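Local structure of halogenase PltM (6BZN) at residues N22-I27 / A182-A187; N48-D53 / G155-Q160. The protein halogenates phenolic compounds, accepting an unusually wide range of substrates and halides, and binds FAD as its flavin cofactor. One frame throughout, in Å; residues are numbered along the deposited sequence.

Interaction 1: N22-I27 / A182-A187. With CA (calcium ion), chain E.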
# COMPACT_ATOMS: atom_id res chain seq x y z
N ASN A 22 -31.37 5.99 16.13
CA ASN A 22 -29.92 5.68 15.87
C ASN A 22 -29.27 5.09 17.10
O ASN A 22 -29.00 5.81 18.05
CB ASN A 22 -29.13 6.95 15.46
CG ASN A 22 -29.26 7.31 13.98
OD1 ASN A 22 -29.90 6.61 13.21
ND2 ASN A 22 -28.63 8.42 13.59
N GLN A 23 -29.01 3.78 17.10
CA GLN A 23 -28.24 3.20 18.20
C GLN A 23 -26.72 3.47 18.15
O GLN A 23 -26.10 3.42 19.19
CB GLN A 23 -28.55 1.72 18.53
CG GLN A 23 -28.82 0.70 17.43
CD GLN A 23 -29.28 -0.62 18.06
OE1 GLN A 23 -30.13 -1.33 17.51
NE2 GLN A 23 -28.74 -0.93 19.24
N TYR A 24 -26.15 3.79 16.98
CA TYR A 24 -24.72 4.16 16.90
C TYR A 24 -24.52 5.49 16.17
O TYR A 24 -25.42 5.99 15.50
CB TYR A 24 -23.90 3.05 16.21
CG TYR A 24 -24.03 1.73 16.91
CD1 TYR A 24 -23.17 1.38 17.95
CD2 TYR A 24 -25.06 0.85 16.57
CE1 TYR A 24 -23.31 0.17 18.62
CE2 TYR A 24 -25.21 -0.35 17.23
CZ TYR A 24 -24.34 -0.69 18.24
OH TYR A 24 -24.51 -1.90 18.88
N ASP A 25 -23.34 6.08 16.33
CA ASP A 25 -22.94 7.23 15.51
C ASP A 25 -22.47 6.75 14.14
O ASP A 25 -22.91 7.26 13.12
CB ASP A 25 -21.84 8.04 16.18
CG ASP A 25 -22.33 8.74 17.43
OD1 ASP A 25 -23.15 9.67 17.30
OD2 ASP A 25 -21.92 8.33 18.53
N VAL A 26 -21.58 5.75 14.14
CA VAL A 26 -20.97 5.23 12.92
C VAL A 26 -20.96 3.70 12.90
O VAL A 26 -20.63 3.05 13.90
CB VAL A 26 -19.52 5.75 12.75
CG1 VAL A 26 -18.94 5.31 11.42
CG2 VAL A 26 -19.47 7.26 12.87
N ILE A 27 -21.33 3.13 11.76
CA ILE A 27 -21.11 1.72 11.47
C ILE A 27 -19.92 1.62 10.51
O ILE A 27 -19.81 2.40 9.55
CB ILE A 27 -22.37 1.06 10.88
CG1 ILE A 27 -23.42 0.90 11.99
CG2 ILE A 27 -22.07 -0.32 10.30
CD1 ILE A 27 -24.83 0.69 11.50
N ALA A 182 -31.71 -8.15 15.26
CA ALA A 182 -32.45 -6.93 14.98
C ALA A 182 -31.57 -5.96 14.15
O ALA A 182 -30.34 -6.01 14.23
CB ALA A 182 -32.89 -6.25 16.26
N PRO A 183 -32.21 -5.09 13.35
CA PRO A 183 -31.41 -4.14 12.56
C PRO A 183 -30.66 -3.14 13.42
O PRO A 183 -31.07 -2.84 14.54
CB PRO A 183 -32.45 -3.41 11.69
CG PRO A 183 -33.76 -4.10 11.92
CD PRO A 183 -33.66 -4.85 13.20
N VAL A 184 -29.55 -2.62 12.91
CA VAL A 184 -28.79 -1.59 13.63
C VAL A 184 -28.83 -0.31 12.81
O VAL A 184 -28.90 -0.36 11.59
CB VAL A 184 -27.35 -2.03 13.95
CG1 VAL A 184 -27.38 -3.17 14.98
CG2 VAL A 184 -26.58 -2.45 12.71
N LYS A 185 -28.80 0.82 13.51
CA LYS A 185 -28.95 2.13 12.90
C LYS A 185 -27.79 3.03 13.28
O LYS A 185 -27.24 2.93 14.38
CB LYS A 185 -30.28 2.77 13.31
CG LYS A 185 -31.53 1.98 12.91
CD LYS A 185 -32.82 2.66 13.39
CE LYS A 185 -33.06 3.98 12.66
NZ LYS A 185 -34.47 4.48 12.74
N ALA A 186 -27.40 3.90 12.35
CA ALA A 186 -26.35 4.87 12.61
C ALA A 186 -26.54 6.15 11.80
O ALA A 186 -27.38 6.21 10.89
CB ALA A 186 -24.98 4.28 12.33
N ALA A 187 -25.76 7.16 12.15
CA ALA A 187 -25.75 8.40 11.38
C ALA A 187 -24.97 8.27 10.07
O ALA A 187 -25.23 9.03 9.13
CB ALA A 187 -25.20 9.54 12.20
CA CA E . -23.39 9.52 19.87
O HOH W 1 -25.02 8.12 18.94

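Interaction 2: N48-D53 / G155-Q160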
# COMPACT_ATOMS: atom_id res chain seq x y z
N ASN A 48 -20.02 6.49 19.41
CA ASN A 48 -20.44 5.10 19.59
C ASN A 48 -20.30 4.42 18.23
O ASN A 48 -20.99 4.78 17.28
CB ASN A 48 -21.90 5.07 20.08
CG ASN A 48 -22.32 3.73 20.65
OD1 ASN A 48 -21.49 2.85 20.92
ND2 ASN A 48 -23.63 3.56 20.87
N VAL A 49 -19.39 3.45 18.14
CA VAL A 49 -19.02 2.84 16.86
C VAL A 49 -19.34 1.36 16.89
O VAL A 49 -19.13 0.72 17.92
CB VAL A 49 -17.51 3.04 16.63
CG1 VAL A 49 -17.05 2.31 15.40
CG2 VAL A 49 -17.22 4.54 16.52
N LEU A 50 -19.84 0.84 15.77
CA LEU A 50 -20.08 -0.58 15.58
C LEU A 50 -19.31 -1.04 14.36
O LEU A 50 -19.53 -0.52 13.24
CB LEU A 50 -21.56 -0.87 15.37
CG LEU A 50 -21.91 -2.35 15.12
CD1 LEU A 50 -21.46 -3.23 16.28
CD2 LEU A 50 -23.41 -2.49 14.87
N ILE A 51 -18.42 -2.00 14.57
CA ILE A 51 -17.67 -2.62 13.50
C ILE A 51 -18.31 -3.96 13.16
O ILE A 51 -18.46 -4.81 14.04
CB ILE A 51 -16.19 -2.82 13.90
CG1 ILE A 51 -15.56 -1.48 14.25
CG2 ILE A 51 -15.41 -3.51 12.80
CD1 ILE A 51 -14.18 -1.60 14.86
N LEU A 52 -18.64 -4.16 11.89
CA LEU A 52 -19.27 -5.39 11.39
C LEU A 52 -18.35 -6.08 10.44
O LEU A 52 -17.79 -5.43 9.58
CB LEU A 52 -20.54 -5.04 10.63
CG LEU A 52 -21.63 -4.34 11.42
CD1 LEU A 52 -22.79 -3.98 10.50
CD2 LEU A 52 -22.11 -5.20 12.59
N ASP A 53 -18.18 -7.40 10.56
CA ASP A 53 -17.38 -8.16 9.60
C ASP A 53 -17.99 -9.53 9.37
O ASP A 53 -18.37 -10.20 10.33
CB ASP A 53 -15.94 -8.33 10.10
CG ASP A 53 -14.94 -8.61 8.97
OD1 ASP A 53 -15.32 -9.21 7.93
OD2 ASP A 53 -13.75 -8.23 9.12
N GLY A 155 -13.63 1.21 23.25
CA GLY A 155 -15.09 1.21 23.33
C GLY A 155 -15.85 0.95 22.04
O GLY A 155 -17.09 0.91 22.08
N ALA A 156 -15.16 0.74 20.92
CA ALA A 156 -15.84 0.32 19.70
C ALA A 156 -16.45 -1.07 19.92
O ALA A 156 -15.82 -1.93 20.55
CB ALA A 156 -14.87 0.29 18.52
N GLU A 157 -17.69 -1.26 19.48
CA GLU A 157 -18.31 -2.58 19.48
C GLU A 157 -17.97 -3.28 18.17
O GLU A 157 -17.85 -2.62 17.14
CB GLU A 157 -19.83 -2.48 19.65
CG GLU A 157 -20.54 -3.84 19.73
CD GLU A 157 -22.05 -3.73 19.86
OE1 GLU A 157 -22.54 -2.67 20.36
OE2 GLU A 157 -22.74 -4.72 19.46
N SER A 158 -17.82 -4.60 18.23
CA SER A 158 -17.47 -5.42 17.08
C SER A 158 -18.35 -6.66 17.06
O SER A 158 -18.52 -7.30 18.10
CB SER A 158 -16.02 -5.85 17.15
OG SER A 158 -15.72 -6.81 16.17
N ARG A 159 -18.92 -6.97 15.90
CA ARG A 159 -19.62 -8.23 15.65
C ARG A 159 -18.95 -8.87 14.45
O ARG A 159 -18.95 -8.30 13.34
CB ARG A 159 -21.10 -8.02 15.38
CG ARG A 159 -21.81 -7.25 16.47
CD ARG A 159 -23.31 -7.20 16.27
NE ARG A 159 -23.90 -6.10 17.03
CZ ARG A 159 -25.20 -5.81 17.10
NH1 ARG A 159 -26.10 -6.54 16.45
NH2 ARG A 159 -25.59 -4.77 17.83
N GLN A 160 -18.39 -10.05 14.70
CA GLN A 160 -17.69 -10.88 13.72
C GLN A 160 -18.61 -11.96 13.20
O GLN A 160 -19.63 -12.27 13.81
CB GLN A 160 -16.51 -11.58 14.40
CG GLN A 160 -15.54 -10.65 15.09
CD GLN A 160 -14.37 -10.30 14.20
OE1 GLN A 160 -13.44 -11.09 14.08
NE2 GLN A 160 -14.42 -9.14 13.55
O HOH W 2 -17.59 3.25 20.30

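Interaction 1: N22-I27 / A182-A187
At the N-terminal part of strand 24-29, the central strand of the Rossmann-type FAD-binding sheet, Tyr24 and Ile27 touch the end of strand 181-186, the outer strand of a small antiparallel sheet. Both chains turn a corner, one at Asp25 and the other at Ala187, so the join is short. Tyr24 N donates to Lys185 O at 2.9 Å, with an N-H...O angle of 151°. Beyond it Ala187 N makes a weak bond to Asp25 O, bent to 129°, and between the two the CA of Ala186 lies 3.2 Å from Tyr24 O, a CA-H...O contact.

On the buried side the Ile27 side chain reaches across to Val184 and Ala186. With CG1 anti to its carbonyl carbon (chi1 -72°) and the chain extended beyond it, CD1 arrives 3.7 Å from Ala186 CB and 3.8 Å from Val184 CG2, the Val184 side chain being crossed at a slant. The edge of the Tyr24 ring passes near Lys185 O. On the exposed side the Asn22 carboxamide leans over the peptide between Ala186 and Ala187; OD1 stands 3.4 Å from Ala186 O, two acceptors, so this is packing and no bond. The contact also buries Lys185 N, for which the model offers no polar partner.

Asp25 points the other way. Its OD2 accepts a hydrogen bond from the backbone N of Asn48, and both carboxylate oxygens chelate a calcium ion, OD2 at 2.3 Å and OD1 at 2.6 Å, with water 1 as a further ligand.

Interaction 2: N48-D53 / G155-Q160
Arg159, Ile51 and Leu50 each have more surface buried than any other residue of the contact where strands 49-52 and 157-159 run as parallel neighbours, their short axes 4.5 Å apart at the closest and inclined by 21°. Four backbone hydrogen bonds set the register, pairing Leu50 with Glu157, Ile51 with Ser158 and Leu52 with Arg159: Glu157 N to Val49 O, Ile51 N to Glu157 O (the shortest at 2.7 Å, and almost straight at 172°), Arg159 N to Ile51 O and Asp53 N to Arg159 O.

Leu50 has CG anti to the backbone N (chi1 178°), which lays its side chain alongside that of Glu157, CD1 resting 3.6 Å from Glu157 CG. The same methyl lies 3.8 Å from Arg159 NE, while CD2 sits over one face of the guanidinium. That group is tied to its own strand by a salt bridge, Arg159 NE to Glu157 OE2 at 3.0 Å, which meets the oxygen on its anti side and well out of the carboxylate plane. Tyr24 OH is hydrogen-bonded both to the other oxygen, OE1, and to Arg159 NH2. Cut back to an alanine, Glu157 would lose its carboxylate and CG, which would probably leave Arg159 NE and Tyr24 OH without this acceptor and open a gap beside Leu50 CD1. Ile51 faces the other side of the sheet; its N and O bond to the other strand on the two sides of Ser158, its CB lies 3.6 Å from Glu157 O and its CD1 4.2 Å from Ala156 CB.

Just past the strand, OD2 of Asp53, an FAD-binding residue, is held by Arg59 and Ser31. Helix 140-153 backs Ile51 and Ala156 through Ala151, Leu50 and Arg159 turn to Val184 of strand 181-186, and strand 24-29 flanks 49-52 on the side away from 157-159.

The centres of interactions 1 and 2 are 10 Å apart, and strands 24-29 and 49-52, adjacent in the five-stranded parallel sheet, connect them. Along the chain the order is 22-27, 48-53, 155-160 and 182-187, so both segments of interaction 2 fall between the two segments of interaction 1. Interaction 2 joins an edge strand of the sheet, 157-159, to 49-52; interaction 1 instead brings in the separate antiparallel sheet through strand 181-186, after which the chain returns to the parallel sheet as strand 188-191. The calcium ion lies near the starts of strands 24-29 and 49-52, and the FAD-binding Asp53 just past the C-terminal end of 49-52.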